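Local coordinates for putative fimbrial associated sortase-like protein (Corynebacterium diphtheriae, PDB 6BWE), which is probably a class C sortase, thought to join pilin subunits into pili by transpeptidation through a cysteine acyl-enzyme intermediate, at residues R35-S40 with H107-A112; A79-P84 with L90-G95; K173-D178 with R198-A203. The protein carries 2 engineered substitutions. All coordinates share one frame; numbering follows the deposited sequence.

Interaction 1: R35-S40 with H107-A112; sequences RQYNTS and HLYGSA
Asn38 meets Ala112 at the close-packed end. The amide oxygen OD1 of Asn38 lies 3.3 Å from Ala112 CA, and its CG lies 3.5 Å from Ala112 CB. The same OD1 accepts a hydrogen bond from the backbone N of Leu113, which links the last part of helix 24-39 to the loop just beyond Ala112. The other end is looser and is filled by two waters, although it is buried. With Tyr37 CG anti to the backbone N (chi1 170°), the phenol leaves the helix so that its OH ends beside the loop. This OH comes 3.4 Å from Tyr109 CE1, and the two side chains cross at about a right angle. The loop follows strand 105-107 of the sortase beta-barrel and makes a type II beta turn from Leu108 to Ser111. Water 1 bonds to Tyr37 OH at 2.8 Å, takes the N-H of Gly110 and donates to Ser111 O. Water 2 joins Tyr37 OH to Tyr109 OH. Leu108 O accepts from N and OG of Ser111, and that OG also bonds to Val123 N on strand 123-125. Tyr109 OH also bonds to Ser40 O of the second subunit, and Pro60 of that subunit packs on Tyr37.

Interaction 2: A79-P84 with L90-G95; sequences ASISIP and LPIYHG
Ile92 turns its CG1 anti to the carbonyl carbon (chi1 -57°), and with chi2 extended (160°) CD1 reaches the partner strand. There CD1 lies 4.1 Å from Ala79 CB and 4.0 Å from Ile81 CB. Ile81 has the other setting, with CG1 anti to the backbone N (chi1 -172°). Its CG2 branch is left beside Leu90, 4.2 Å from Leu90 CB. The pairing places Ala79, Ile81, Leu90 and Ile92 on one face of an antiparallel beta hairpin. Ser80 and Pro91 form a non-hydrogen-bonded pair and point to the other face. Ala79 with Ile92 and Ile81 with Leu90 are hydrogen-bonded pairs. Ile81 and Leu90 exchange two bonds: Ile81 N to Leu90 O is 2.9 Å, and Leu90 N to Ile81 O is 3.0 Å. Next to them, Ile92 N donates to Ala79 O at 2.8 Å. Proline has no N-H to give, and Pro91 stands where the pairing asks for none across this hairpin. Ser80 CA adds a CA-H...O contact to Leu90 O. The hairpin lies between two further strands of the sortase sheet: strand 147-152 pairs with strand 77-83, and strand 105-107 runs beside strand 88-94, with Leu105 packing on Ile81, Leu90 and Ile92.

Interaction 3: K173-D178 with R198-A203; sequences KLLAPD and RLLVRA
The sortase sheet is covered here by a short 3-10 turn, residues 173-175, in the loop between strands 155-167 and 183-187. The turn rests on strand 198-206. Leu200 rises from the strand and meets two leucines of the turn, mainly with the methyl CD2. Its CD2 lies 3.9 Å from Leu174 CB and 3.7 Å from Leu175 CD2. Leu175 starts away from the strand, with CG anti to the carbonyl carbon (chi1 -55°). CD1 carries the extended chain; the other branch, CD2, turns to Leu200. The two side chains cross at about a right angle. Leu175 also packs on Thr185 and Ile187 of strand 183-187, and Leu200 on Val167 of strand 155-167. Beside this apolar patch the contact becomes polar. Water 3 donates to Leu174 O at 2.7 Å and accepts from Arg202 NH1 at 2.8 Å. Leu174 CD2 lies obliquely to the guanidinium group, 4.4 Å from Arg202 NH1. The same guanidinium makes a salt bridge through NE to Asp162 OD1. No direct hydrogen bond joins the two segments. Between them, leucine contacts and a water bridge do the joining. The charge of Arg202 is probably balanced in part by Asp162, while its NH1 reaches the backbone of the turn through the water.

From the N terminus, helix 24-39 comes first, and interaction 1 ties its end to the loop after strand 105-107. This closes a long loop of 66 residues. Interaction 2 is nested inside that loop and closes the short hairpin of strands 77-83 and 88-94. The two touch where His107 N approaches Tyr93 O at 2.9 Å, a probable hydrogen bond. Interaction 3 follows in series and closes a loop of 19 residues that includes strand 183-187. It touches neither of the others, and its centre is about 17 Å from that of interaction 2. Interactions 2 and 3 both reach the same sheet, while interaction 1 joins the first helix to a loop leaving that sheet.

Interaction 1: R35-S40 with H107-A112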
# COMPACT_ATOMS: atom_id res chain seq x y z
N ARG A 35 15.06 -1.94 3.87
CA ARG A 35 14.80 -2.68 2.62
C ARG A 35 13.77 -3.81 2.82
O ARG A 35 12.89 -3.99 1.99
CB ARG A 35 16.07 -3.28 2.04
CG ARG A 35 17.03 -2.28 1.48
CD ARG A 35 18.30 -2.97 0.99
NE ARG A 35 19.33 -1.94 0.89
CZ ARG A 35 20.46 -1.87 1.61
NH1 ARG A 35 20.80 -2.80 2.49
NH2 ARG A 35 21.26 -0.83 1.39
N GLN A 36 13.88 -4.54 3.92
CA GLN A 36 12.88 -5.55 4.28
C GLN A 36 11.47 -4.92 4.47
O GLN A 36 10.45 -5.44 3.94
CB GLN A 36 13.30 -6.30 5.54
CG GLN A 36 12.25 -7.31 6.01
CD GLN A 36 12.67 -8.15 7.19
OE1 GLN A 36 12.80 -9.39 7.08
NE2 GLN A 36 12.83 -7.52 8.31
N TYR A 37 11.41 -3.81 5.20
CA TYR A 37 10.17 -3.06 5.38
C TYR A 37 9.58 -2.72 4.00
O TYR A 37 8.39 -2.98 3.74
CB TYR A 37 10.37 -1.79 6.23
CG TYR A 37 9.15 -0.90 6.22
CD1 TYR A 37 8.14 -1.07 7.12
CD2 TYR A 37 8.99 0.05 5.21
CE1 TYR A 37 6.98 -0.31 7.06
CE2 TYR A 37 7.84 0.82 5.13
CZ TYR A 37 6.84 0.65 6.04
OH TYR A 37 5.71 1.44 5.94
N ASN A 38 10.42 -2.20 3.11
CA ASN A 38 9.96 -1.85 1.77
C ASN A 38 9.31 -2.97 0.96
O ASN A 38 8.41 -2.69 0.14
CB ASN A 38 11.07 -1.23 0.96
CG ASN A 38 11.35 0.20 1.36
OD1 ASN A 38 10.59 0.81 2.15
ND2 ASN A 38 12.45 0.75 0.85
N THR A 39 9.70 -4.22 1.20
CA THR A 39 9.05 -5.35 0.50
C THR A 39 7.58 -5.45 0.84
O THR A 39 6.81 -6.04 0.06
CB THR A 39 9.71 -6.70 0.79
OG1 THR A 39 9.50 -7.08 2.15
CG2 THR A 39 11.19 -6.69 0.44
N SER A 40 7.20 -4.92 2.00
CA SER A 40 5.81 -4.94 2.47
C SER A 40 4.94 -3.81 1.89
O SER A 40 3.73 -3.82 2.07
CB SER A 40 5.79 -4.84 4.02
OG SER A 40 5.99 -3.49 4.47
N HIS A 107 7.88 12.14 4.89
CA HIS A 107 7.81 10.95 4.06
C HIS A 107 6.37 10.46 4.06
O HIS A 107 5.77 10.33 5.13
CB HIS A 107 8.77 9.86 4.54
CG HIS A 107 8.56 8.56 3.87
ND1 HIS A 107 7.78 7.56 4.41
CD2 HIS A 107 8.95 8.12 2.65
CE1 HIS A 107 7.72 6.54 3.56
NE2 HIS A 107 8.40 6.87 2.47
N LEU A 108 5.81 10.19 2.87
CA LEU A 108 4.44 9.74 2.76
C LEU A 108 4.31 8.25 3.07
O LEU A 108 4.74 7.40 2.29
CB LEU A 108 3.88 10.08 1.39
CG LEU A 108 2.39 10.05 1.14
CD1 LEU A 108 1.56 10.74 2.21
CD2 LEU A 108 2.11 10.67 -0.22
N TYR A 109 3.75 7.95 4.24
CA TYR A 109 3.45 6.61 4.65
C TYR A 109 2.64 5.90 3.54
O TYR A 109 1.68 6.47 2.98
CB TYR A 109 2.65 6.63 5.97
CG TYR A 109 2.28 5.21 6.36
CD1 TYR A 109 3.25 4.31 6.79
CD2 TYR A 109 0.96 4.76 6.22
CE1 TYR A 109 2.90 2.98 7.09
CE2 TYR A 109 0.62 3.47 6.51
CZ TYR A 109 1.58 2.58 6.92
OH TYR A 109 1.16 1.29 7.18
N GLY A 110 3.03 4.68 3.22
CA GLY A 110 2.44 3.94 2.11
C GLY A 110 3.29 3.92 0.86
O GLY A 110 2.90 3.30 -0.15
N SER A 111 4.40 4.66 0.90
CA SER A 111 5.43 4.61 -0.12
C SER A 111 6.69 4.05 0.54
O SER A 111 6.81 4.07 1.77
CB SER A 111 5.69 5.98 -0.75
OG SER A 111 6.28 6.91 0.19
N ALA A 112 7.61 3.53 -0.27
CA ALA A 112 8.85 2.94 0.25
C ALA A 112 9.68 4.01 0.96
O ALA A 112 9.66 5.19 0.61
CB ALA A 112 9.67 2.33 -0.88
O HOH W 1 5.42 3.44 4.04
O HOH W 2 3.60 -0.27 6.76

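Interaction 2: A79-P84 with L90-G95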
# COMPACT_ATOMS: atom_id res chain seq x y z
N ALA A 79 16.35 10.78 6.94
CA ALA A 79 17.25 11.02 5.83
C ALA A 79 17.31 12.51 5.58
O ALA A 79 16.53 13.27 6.12
CB ALA A 79 16.77 10.29 4.57
N SER A 80 18.29 12.95 4.80
CA SER A 80 18.28 14.33 4.35
C SER A 80 18.39 14.34 2.83
O SER A 80 18.80 13.36 2.22
CB SER A 80 19.41 15.15 5.00
OG SER A 80 20.66 14.59 4.68
N ILE A 81 17.98 15.46 2.26
CA ILE A 81 17.95 15.62 0.83
C ILE A 81 18.70 16.89 0.49
O ILE A 81 18.60 17.87 1.20
CB ILE A 81 16.51 15.60 0.29
CG1 ILE A 81 16.49 15.58 -1.23
CG2 ILE A 81 15.70 16.79 0.77
CD1 ILE A 81 15.18 15.05 -1.80
N SER A 82 19.47 16.82 -0.59
CA SER A 82 20.13 17.98 -1.20
C SER A 82 19.70 18.12 -2.65
O SER A 82 19.75 17.16 -3.39
CB SER A 82 21.64 17.80 -1.15
OG SER A 82 22.28 18.90 -1.76
N ILE A 83 19.30 19.34 -3.04
CA ILE A 83 18.87 19.69 -4.38
C ILE A 83 19.66 20.96 -4.74
O ILE A 83 19.16 22.07 -4.59
CB ILE A 83 17.35 19.90 -4.51
CG1 ILE A 83 16.56 18.72 -3.89
CG2 ILE A 83 16.99 19.99 -5.98
CD1 ILE A 83 15.09 19.00 -3.72
N PRO A 84 20.92 20.80 -5.15
CA PRO A 84 21.78 21.99 -5.29
C PRO A 84 21.30 23.03 -6.28
O PRO A 84 21.55 24.24 -6.05
CB PRO A 84 23.14 21.43 -5.75
CG PRO A 84 22.93 20.00 -5.97
CD PRO A 84 21.68 19.56 -5.27
N LEU A 90 17.61 19.75 3.27
CA LEU A 90 16.50 19.62 4.19
C LEU A 90 16.41 18.22 4.84
O LEU A 90 16.76 17.23 4.20
CB LEU A 90 15.18 19.89 3.48
CG LEU A 90 14.95 21.30 2.92
CD1 LEU A 90 13.75 21.37 2.03
CD2 LEU A 90 14.73 22.22 4.08
N PRO A 91 15.95 18.17 6.11
CA PRO A 91 15.69 16.91 6.78
C PRO A 91 14.37 16.29 6.31
O PRO A 91 13.39 17.01 5.99
CB PRO A 91 15.66 17.31 8.27
CG PRO A 91 15.16 18.71 8.26
CD PRO A 91 15.68 19.33 6.98
N ILE A 92 14.34 14.94 6.33
CA ILE A 92 13.13 14.19 6.08
C ILE A 92 12.78 13.43 7.38
O ILE A 92 13.65 12.83 7.98
CB ILE A 92 13.31 13.21 4.92
CG1 ILE A 92 13.74 13.94 3.62
CG2 ILE A 92 11.99 12.45 4.70
CD1 ILE A 92 14.39 13.03 2.56
N TYR A 93 11.49 13.43 7.74
CA TYR A 93 10.96 12.75 8.90
C TYR A 93 9.94 11.72 8.50
O TYR A 93 9.42 11.77 7.38
CB TYR A 93 10.28 13.77 9.81
CG TYR A 93 11.22 14.84 10.32
CD1 TYR A 93 11.94 14.65 11.47
CD2 TYR A 93 11.38 16.03 9.62
CE1 TYR A 93 12.80 15.64 11.95
CE2 TYR A 93 12.24 17.04 10.10
CZ TYR A 93 12.95 16.82 11.25
OH TYR A 93 13.83 17.78 11.71
N HIS A 94 9.65 10.78 9.39
CA HIS A 94 8.50 9.90 9.19
C HIS A 94 7.20 10.71 9.11
O HIS A 94 6.98 11.61 9.89
CB HIS A 94 8.28 8.95 10.34
CG HIS A 94 9.34 7.92 10.53
ND1 HIS A 94 10.23 7.99 11.57
CD2 HIS A 94 9.55 6.73 9.94
CE1 HIS A 94 11.00 6.92 11.56
NE2 HIS A 94 10.63 6.15 10.56
N GLY A 95 6.33 10.33 8.19
CA GLY A 95 4.97 10.84 8.16
C GLY A 95 4.83 12.24 7.64
O GLY A 95 5.81 12.92 7.23

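Interaction 3: K173-D178 with R198-A203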
# COMPACT_ATOMS: atom_id res chain seq x y z
N LYS A 173 -1.90 8.90 -9.79
CA LYS A 173 -1.36 7.84 -10.65
C LYS A 173 0.16 7.89 -10.83
O LYS A 173 0.79 6.86 -10.93
CB LYS A 173 -1.90 7.94 -12.10
CG LYS A 173 -3.40 7.84 -12.34
CD LYS A 173 -3.69 8.05 -13.83
CE LYS A 173 -3.70 9.53 -14.24
NZ LYS A 173 -5.07 10.14 -14.16
N LEU A 174 0.73 9.09 -10.97
CA LEU A 174 2.18 9.24 -11.21
C LEU A 174 3.09 8.77 -10.05
O LEU A 174 4.32 8.68 -10.23
CB LEU A 174 2.50 10.67 -11.56
CG LEU A 174 1.92 11.11 -12.92
CD1 LEU A 174 1.87 12.62 -12.95
CD2 LEU A 174 2.75 10.57 -14.06
N LEU A 175 2.49 8.49 -8.90
CA LEU A 175 3.21 8.01 -7.71
C LEU A 175 3.37 6.51 -7.67
O LEU A 175 3.96 5.96 -6.74
CB LEU A 175 2.50 8.47 -6.44
CG LEU A 175 2.25 9.97 -6.30
CD1 LEU A 175 1.61 10.24 -4.95
CD2 LEU A 175 3.53 10.75 -6.44
N ALA A 176 2.84 5.81 -8.68
CA ALA A 176 2.91 4.37 -8.68
C ALA A 176 4.37 3.86 -8.75
O ALA A 176 5.22 4.45 -9.46
CB ALA A 176 2.11 3.83 -9.86
N PRO A 177 4.69 2.78 -8.02
CA PRO A 177 5.96 2.11 -8.20
C PRO A 177 5.98 1.39 -9.57
O PRO A 177 4.92 1.08 -10.15
CB PRO A 177 6.01 1.12 -7.04
CG PRO A 177 4.59 0.78 -6.80
CD PRO A 177 3.81 2.02 -7.10
N ASP A 178 7.18 1.19 -10.09
CA ASP A 178 7.39 0.42 -11.31
C ASP A 178 8.41 -0.65 -10.92
O ASP A 178 9.53 -0.30 -10.54
CB ASP A 178 7.94 1.33 -12.38
CG ASP A 178 8.29 0.59 -13.69
OD1 ASP A 178 8.78 -0.57 -13.68
OD2 ASP A 178 8.12 1.23 -14.73
N ARG A 198 -1.02 19.96 -7.00
CA ARG A 198 0.25 19.42 -6.54
C ARG A 198 1.27 19.46 -7.66
O ARG A 198 0.96 19.12 -8.81
CB ARG A 198 0.11 17.98 -6.03
CG ARG A 198 -0.79 17.84 -4.82
CD ARG A 198 -0.19 18.54 -3.60
NE ARG A 198 -1.07 18.48 -2.43
CZ ARG A 198 -1.97 19.40 -2.08
NH1 ARG A 198 -2.18 20.52 -2.80
NH2 ARG A 198 -2.70 19.20 -0.99
N LEU A 199 2.48 19.89 -7.33
CA LEU A 199 3.65 19.74 -8.17
C LEU A 199 4.37 18.44 -7.81
O LEU A 199 4.69 18.24 -6.62
CB LEU A 199 4.57 20.93 -8.03
CG LEU A 199 5.93 20.84 -8.71
CD1 LEU A 199 5.78 20.82 -10.22
CD2 LEU A 199 6.82 21.98 -8.23
N LEU A 200 4.61 17.58 -8.81
CA LEU A 200 5.27 16.27 -8.64
C LEU A 200 6.51 16.30 -9.50
O LEU A 200 6.43 16.47 -10.73
CB LEU A 200 4.38 15.09 -9.09
CG LEU A 200 3.32 14.52 -8.14
CD1 LEU A 200 2.39 15.59 -7.62
CD2 LEU A 200 2.51 13.42 -8.81
N VAL A 201 7.66 16.10 -8.84
CA VAL A 201 8.94 16.11 -9.50
C VAL A 201 9.49 14.69 -9.30
O VAL A 201 9.79 14.29 -8.16
CB VAL A 201 9.90 17.15 -8.89
CG1 VAL A 201 11.32 16.99 -9.46
CG2 VAL A 201 9.45 18.56 -9.19
N ARG A 202 9.56 13.94 -10.40
CA ARG A 202 9.97 12.55 -10.37
C ARG A 202 11.41 12.42 -10.83
O ARG A 202 11.87 13.14 -11.77
CB ARG A 202 9.05 11.72 -11.27
CG ARG A 202 9.15 10.22 -11.06
CD ARG A 202 8.27 9.42 -12.02
NE ARG A 202 8.81 9.50 -13.39
CZ ARG A 202 8.13 9.29 -14.51
NH1 ARG A 202 6.84 8.93 -14.49
NH2 ARG A 202 8.74 9.43 -15.68
N ALA A 203 12.13 11.49 -10.23
CA ALA A 203 13.54 11.27 -10.53
C ALA A 203 13.89 9.81 -10.44
O ALA A 203 13.22 9.08 -9.71
CB ALA A 203 14.38 12.09 -9.57
O HOH W 3 5.36 7.66 -12.50